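Binary enterotoxin of Clostridium perfringens component a (Clostridium perfringens, PDB 5WTZ) is the enzymatic component of a binary, iota-like enterotoxin that binds NAD+ and ADP-ribosylates actin. Local coordinates at residues A[284-289]-A[384-389]. Numbering follows the deposited sequence.
Sequences SALKKR and EVLIDH. With NAD (nicotinamide-adenine-dinucleotide), chain B.
Leu286 sets CG beside its backbone N (chi1 -63°), and with an extended second torsion its two methyls lie over the chain from Leu386 to Asp388, while Leu386 carries CG anti to its own N (chi1 -177°), where CD1 of Leu286 meets it at 3.9 Å. The contact joins the C-terminal end of helix 272-286 to the middle strand of a three-stranded antiparallel sheet in the ADP-ribosyltransferase fold; by sequence, strand 384-387 begins at a glutamate consistent with the second of the family's ExE motif. The two methyls of Leu286 divide the work: CD2 lies 3.5 Å from the backbone O of Leu386, and CD1 rests on the chain where the strand runs out, 3.7 Å from CA of Asp388. Ala371 of the neighbouring strand and Phe340 also touch Leu286, which is buried. Leu386 also packs against Ile246 and Tyr249 of helix 240-263, the helix that also supplies the NAD-binding Leu250 and Asn258.

A salt bridge reaches from exposed Lys287 to the buried carboxylate of Asp388. The Lys287 chain runs straight to CE and then bends at its last torsion (chi4 72°), bringing NZ to 2.8 Å from OD2 of Asp388 on the syn lone pair of that oxygen. The other carboxylate oxygen, OD1, is hydrogen-bonded to Ser283 OG, just ahead on the helix, and weakly to the N of His389; the carboxylate is thus held from both oxygens, which probably favours its charged form.

At the far end of the same strand Glu384 belongs to the NAD pocket. Its OE2 is hydrogen-bonded to Ser342 OG, a second-shell partner that helps fix the carboxylate, and its OE1 accepts a very short bond, 2.5 Å, from O2D of the nicotinamide ribose.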
ATOM      1  N   SER A 284       9.622  26.838  -6.028  1.00 19.47           N
ATOM      2  CA  SER A 284      10.899  26.775  -6.756  1.00 20.38           C
ATOM      3  C   SER A 284      11.858  25.816  -6.029  1.00 18.06           C
ATOM      4  O   SER A 284      12.566  25.041  -6.663  1.00 20.53           O
ATOM      5  CB  SER A 284      11.530  28.170  -6.931  1.00 21.90           C
ATOM      6  OG  SER A 284      12.093  28.640  -5.720  1.00 32.10           O
ATOM      7  N   ALA A 285      11.846  25.832  -4.704  1.00 19.04           N
ATOM      8  CA  ALA A 285      12.682  24.911  -3.936  1.00 21.55           C
ATOM      9  C   ALA A 285      12.348  23.449  -4.236  1.00 23.06           C
ATOM     10  O   ALA A 285      13.237  22.595  -4.381  1.00 18.87           O
ATOM     11  CB  ALA A 285      12.525  25.181  -2.446  1.00 21.75           C
ATOM     12  N   LEU A 286      11.057  23.156  -4.337  1.00 19.20           N
ATOM     13  CA  LEU A 286      10.614  21.778  -4.483  1.00 18.11           C
ATOM     14  C   LEU A 286      10.865  21.226  -5.900  1.00 15.29           C
ATOM     15  O   LEU A 286      10.698  20.039  -6.145  1.00 17.37           O
ATOM     16  CB  LEU A 286       9.133  21.673  -4.120  1.00 15.61           C
ATOM     17  CG  LEU A 286       8.811  22.013  -2.669  1.00 15.82           C
ATOM     18  CD1 LEU A 286       7.316  21.998  -2.371  1.00 15.84           C
ATOM     19  CD2 LEU A 286       9.539  21.055  -1.729  1.00 16.04           C
ATOM     20  N   LYS A 287      11.297  22.086  -6.814  1.00 14.82           N
ATOM     21  CA  LYS A 287      11.625  21.673  -8.175  1.00 18.50           C
ATOM     22  C   LYS A 287      13.120  21.394  -8.334  1.00 21.18           C
ATOM     23  O   LYS A 287      13.573  21.024  -9.418  1.00 18.74           O
ATOM     24  CB  LYS A 287      11.204  22.750  -9.193  1.00 19.92           C
ATOM     25  CG  LYS A 287       9.697  22.988  -9.282  1.00 21.45           C
ATOM     26  CD  LYS A 287       9.415  24.110 -10.257  1.00 19.91           C
ATOM     27  CE  LYS A 287       7.924  24.205 -10.552  1.00 21.48           C
ATOM     28  NZ  LYS A 287       7.184  24.741  -9.391  1.00 25.11           N
ATOM     29  N   LYS A 288      13.892  21.572  -7.266  1.00 19.27           N
ATOM     30  CA  LYS A 288      15.353  21.597  -7.408  1.00 18.10           C
ATOM     31  C   LYS A 288      15.992  20.199  -7.395  1.00 20.51           C
ATOM     32  O   LYS A 288      17.092  20.008  -7.925  1.00 20.74           O
ATOM     33  CB  LYS A 288      15.977  22.489  -6.330  1.00 18.44           C
ATOM     34  CG  LYS A 288      15.709  23.974  -6.586  1.00 19.83           C
ATOM     35  CD  LYS A 288      16.345  24.889  -5.569  1.00 26.55           C
ATOM     36  CE  LYS A 288      17.831  25.021  -5.791  1.00 36.65           C
ATOM     37  NZ  LYS A 288      18.379  26.147  -4.973  1.00 37.97           N
ATOM     38  N   ARG A 289      15.318  19.223  -6.807  1.00 22.26           N
ATOM     39  CA  ARG A 289      15.801  17.856  -6.903  1.00 27.80           C
ATOM     40  C   ARG A 289      14.640  16.875  -6.895  1.00 21.87           C
ATOM     41  O   ARG A 289      14.098  16.560  -5.835  1.00 21.27           O
ATOM     42  CB  ARG A 289      16.779  17.542  -5.772  1.00 32.75           C
ATOM     43  CG  ARG A 289      17.320  16.119  -5.815  1.00 43.35           C
ATOM     44  CD  ARG A 289      18.283  15.867  -4.673  1.00 54.33           C
ATOM     45  NE  ARG A 289      19.662  16.228  -5.002  1.00 63.84           N
ATOM     46  CZ  ARG A 289      20.638  15.349  -5.222  1.00 63.98           C
ATOM     47  NH1 ARG A 289      20.396  14.048  -5.137  1.00 68.43           N
ATOM     48  NH2 ARG A 289      21.858  15.771  -5.517  1.00 61.39           N
ATOM     49  N   GLU A 384       9.500  14.113   6.746  1.00 19.52           N
ATOM     50  CA  GLU A 384       8.550  14.691   5.817  1.00 16.75           C
ATOM     51  C   GLU A 384       9.072  14.789   4.386  1.00 18.78           C
ATOM     52  O   GLU A 384      10.211  15.231   4.132  1.00 15.18           O
ATOM     53  CB  GLU A 384       8.124  16.090   6.284  1.00 18.50           C
ATOM     54  CG  GLU A 384       7.182  16.781   5.306  1.00 18.56           C
ATOM     55  CD  GLU A 384       6.448  17.984   5.915  1.00 19.00           C
ATOM     56  OE1 GLU A 384       6.684  18.320   7.091  1.00 21.36           O
ATOM     57  OE2 GLU A 384       5.612  18.573   5.199  1.00 21.81           O
ATOM     58  N   VAL A 385       8.224  14.374   3.454  1.00 17.78           N
ATOM     59  CA  VAL A 385       8.393  14.725   2.056  1.00 18.38           C
ATOM     60  C   VAL A 385       7.312  15.730   1.705  1.00 20.57           C
ATOM     61  O   VAL A 385       6.121  15.448   1.837  1.00 16.66           O
ATOM     62  CB  VAL A 385       8.337  13.496   1.134  1.00 13.34           C
ATOM     63  CG1 VAL A 385       8.136  13.917  -0.330  1.00 12.69           C
ATOM     64  CG2 VAL A 385       9.614  12.655   1.291  1.00 13.26           C
ATOM     65  N   LEU A 386       7.745  16.921   1.298  1.00 14.53           N
ATOM     66  CA  LEU A 386       6.835  17.995   0.919  1.00 14.11           C
ATOM     67  C   LEU A 386       6.688  18.031  -0.597  1.00 18.16           C
ATOM     68  O   LEU A 386       7.673  18.136  -1.323  1.00 17.29           O
ATOM     69  CB  LEU A 386       7.341  19.336   1.450  1.00 18.87           C
ATOM     70  CG  LEU A 386       6.484  20.587   1.220  1.00 19.10           C
ATOM     71  CD1 LEU A 386       5.133  20.402   1.900  1.00 19.63           C
ATOM     72  CD2 LEU A 386       7.187  21.835   1.753  1.00 19.28           C
ATOM     73  N   ILE A 387       5.451  17.959  -1.078  1.00 14.39           N
ATOM     74  CA  ILE A 387       5.178  17.855  -2.509  1.00 13.12           C
ATOM     75  C   ILE A 387       4.701  19.206  -3.040  1.00 14.19           C
ATOM     76  O   ILE A 387       3.944  19.901  -2.345  1.00 19.09           O
ATOM     77  CB  ILE A 387       4.114  16.733  -2.772  1.00 14.84           C
ATOM     78  CG1 ILE A 387       4.650  15.390  -2.261  1.00 13.55           C
ATOM     79  CG2 ILE A 387       3.720  16.648  -4.240  1.00 18.00           C
ATOM     80  CD1 ILE A 387       3.630  14.233  -2.265  1.00 11.63           C
ATOM     81  N   ASP A 388       5.152  19.576  -4.246  1.00 14.56           N
ATOM     82  CA  ASP A 388       4.790  20.836  -4.887  1.00 18.98           C
ATOM     83  C   ASP A 388       3.275  20.953  -5.081  1.00 16.18           C
ATOM     84  O   ASP A 388       2.561  19.953  -5.188  1.00 18.23           O
ATOM     85  CB  ASP A 388       5.531  20.980  -6.235  1.00 18.15           C
ATOM     86  CG  ASP A 388       5.663  22.437  -6.700  1.00 15.86           C
ATOM     87  OD1 ASP A 388       5.375  23.382  -5.917  1.00 20.24           O
ATOM     88  OD2 ASP A 388       6.061  22.652  -7.872  1.00 16.85           O
ATOM     89  N   HIS A 389       2.780  22.185  -5.102  1.00 20.02           N
ATOM     90  CA  HIS A 389       1.355  22.389  -5.340  1.00 24.32           C
ATOM     91  C   HIS A 389       0.981  22.029  -6.782  1.00 24.72           C
ATOM     92  O   HIS A 389       1.829  22.048  -7.678  1.00 20.37           O
ATOM     93  CB  HIS A 389       0.971  23.835  -5.030  1.00 20.26           C
ATOM     94  CG  HIS A 389       1.589  24.838  -5.952  1.00 20.24           C
ATOM     95  ND1 HIS A 389       0.871  25.500  -6.920  1.00 31.09           N
ATOM     96  CD2 HIS A 389       2.860  25.297  -6.042  1.00 26.12           C
ATOM     97  CE1 HIS A 389       1.671  26.330  -7.570  1.00 33.00           C
ATOM     98  NE2 HIS A 389       2.881  26.225  -7.058  1.00 25.61           N
TER
HETATM   99  PA  NAD B 501      -2.411  21.234   5.896  1.00 19.16           P
HETATM  100  O1A NAD B 501      -2.210  22.697   5.578  1.00 18.97           O
HETATM  101  O2A NAD B 501      -2.186  20.194   4.840  1.00 18.76           O
HETATM  102  O5B NAD B 501      -3.903  20.998   6.460  1.00 18.14           O
HETATM  103  C5B NAD B 501      -4.573  21.930   7.317  1.00 20.95           C
HETATM  104  C4B NAD B 501      -6.073  21.765   7.157  1.00 17.88           C
HETATM  105  O4B NAD B 501      -6.411  22.099   5.804  1.00 21.45           O
HETATM  106  C3B NAD B 501      -6.521  20.328   7.403  1.00 21.90           C
HETATM  107  O3B NAD B 501      -7.794  20.355   8.070  1.00 22.57           O
HETATM  108  C2B NAD B 501      -6.662  19.761   5.996  1.00 15.18           C
HETATM  109  O2B NAD B 501      -7.646  18.726   5.914  1.00 18.54           O
HETATM  110  C1B NAD B 501      -7.041  20.983   5.167  1.00 18.54           C
HETATM  111  N9A NAD B 501      -6.510  20.825   3.797  1.00 19.65           N
HETATM  112  C8A NAD B 501      -5.226  20.634   3.446  1.00 15.96           C
HETATM  113  N7A NAD B 501      -5.112  20.517   2.093  1.00 17.47           N
HETATM  114  C5A NAD B 501      -6.347  20.612   1.585  1.00 16.53           C
HETATM  115  C6A NAD B 501      -6.949  20.573   0.237  1.00 22.03           C
HETATM  116  N6A NAD B 501      -6.170  20.392  -0.853  1.00 18.37           N
HETATM  117  N1A NAD B 501      -8.295  20.699   0.139  1.00 21.59           N
HETATM  118  C2A NAD B 501      -9.073  20.885   1.219  1.00 21.49           C
HETATM  119  N3A NAD B 501      -8.589  20.946   2.475  1.00 21.48           N
HETATM  120  C4A NAD B 501      -7.262  20.805   2.706  1.00 19.40           C
HETATM  121  O3  NAD B 501      -1.448  20.906   7.136  1.00 14.62           O
HETATM  122  PN  NAD B 501      -1.464  19.641   8.129  1.00 19.54           P
HETATM  123  O1N NAD B 501      -1.107  18.412   7.323  1.00 19.82           O
HETATM  124  O2N NAD B 501      -2.729  19.699   8.952  1.00 23.28           O
HETATM  125  O5D NAD B 501      -0.238  20.063   9.082  1.00 23.26           O
HETATM  126  C5D NAD B 501       1.051  20.377   8.555  1.00 20.76           C
HETATM  127  C4D NAD B 501       2.061  20.370   9.688  1.00 18.89           C
HETATM  128  O4D NAD B 501       2.327  19.022  10.078  1.00 16.47           O
HETATM  129  C3D NAD B 501       3.392  20.913   9.207  1.00 22.65           C
HETATM  130  O3D NAD B 501       4.115  21.378  10.361  1.00 21.40           O
HETATM  131  C2D NAD B 501       4.076  19.691   8.634  1.00 17.38           C
HETATM  132  O2D NAD B 501       5.502  19.809   8.689  1.00 18.19           O
HETATM  133  C1D NAD B 501       3.538  18.548   9.499  1.00 17.97           C
HETATM  134  N1N NAD B 501       3.264  17.307   8.746  1.00 21.27           N
HETATM  135  C2N NAD B 501       2.012  16.815   8.652  1.00 20.74           C
HETATM  136  C3N NAD B 501       1.765  15.636   7.938  1.00 18.30           C
HETATM  137  C7N NAD B 501       0.382  15.057   7.821  1.00 16.65           C
HETATM  138  O7N NAD B 501      -0.631  15.763   7.897  1.00 20.03           O
HETATM  139  N7N NAD B 501       0.318  13.745   7.666  1.00 15.46           N
HETATM  140  C4N NAD B 501       2.807  14.946   7.330  1.00 16.78           C
HETATM  141  C5N NAD B 501       4.084  15.474   7.439  1.00 25.33           C
HETATM  142  C6N NAD B 501       4.279  16.658   8.156  1.00 25.23           C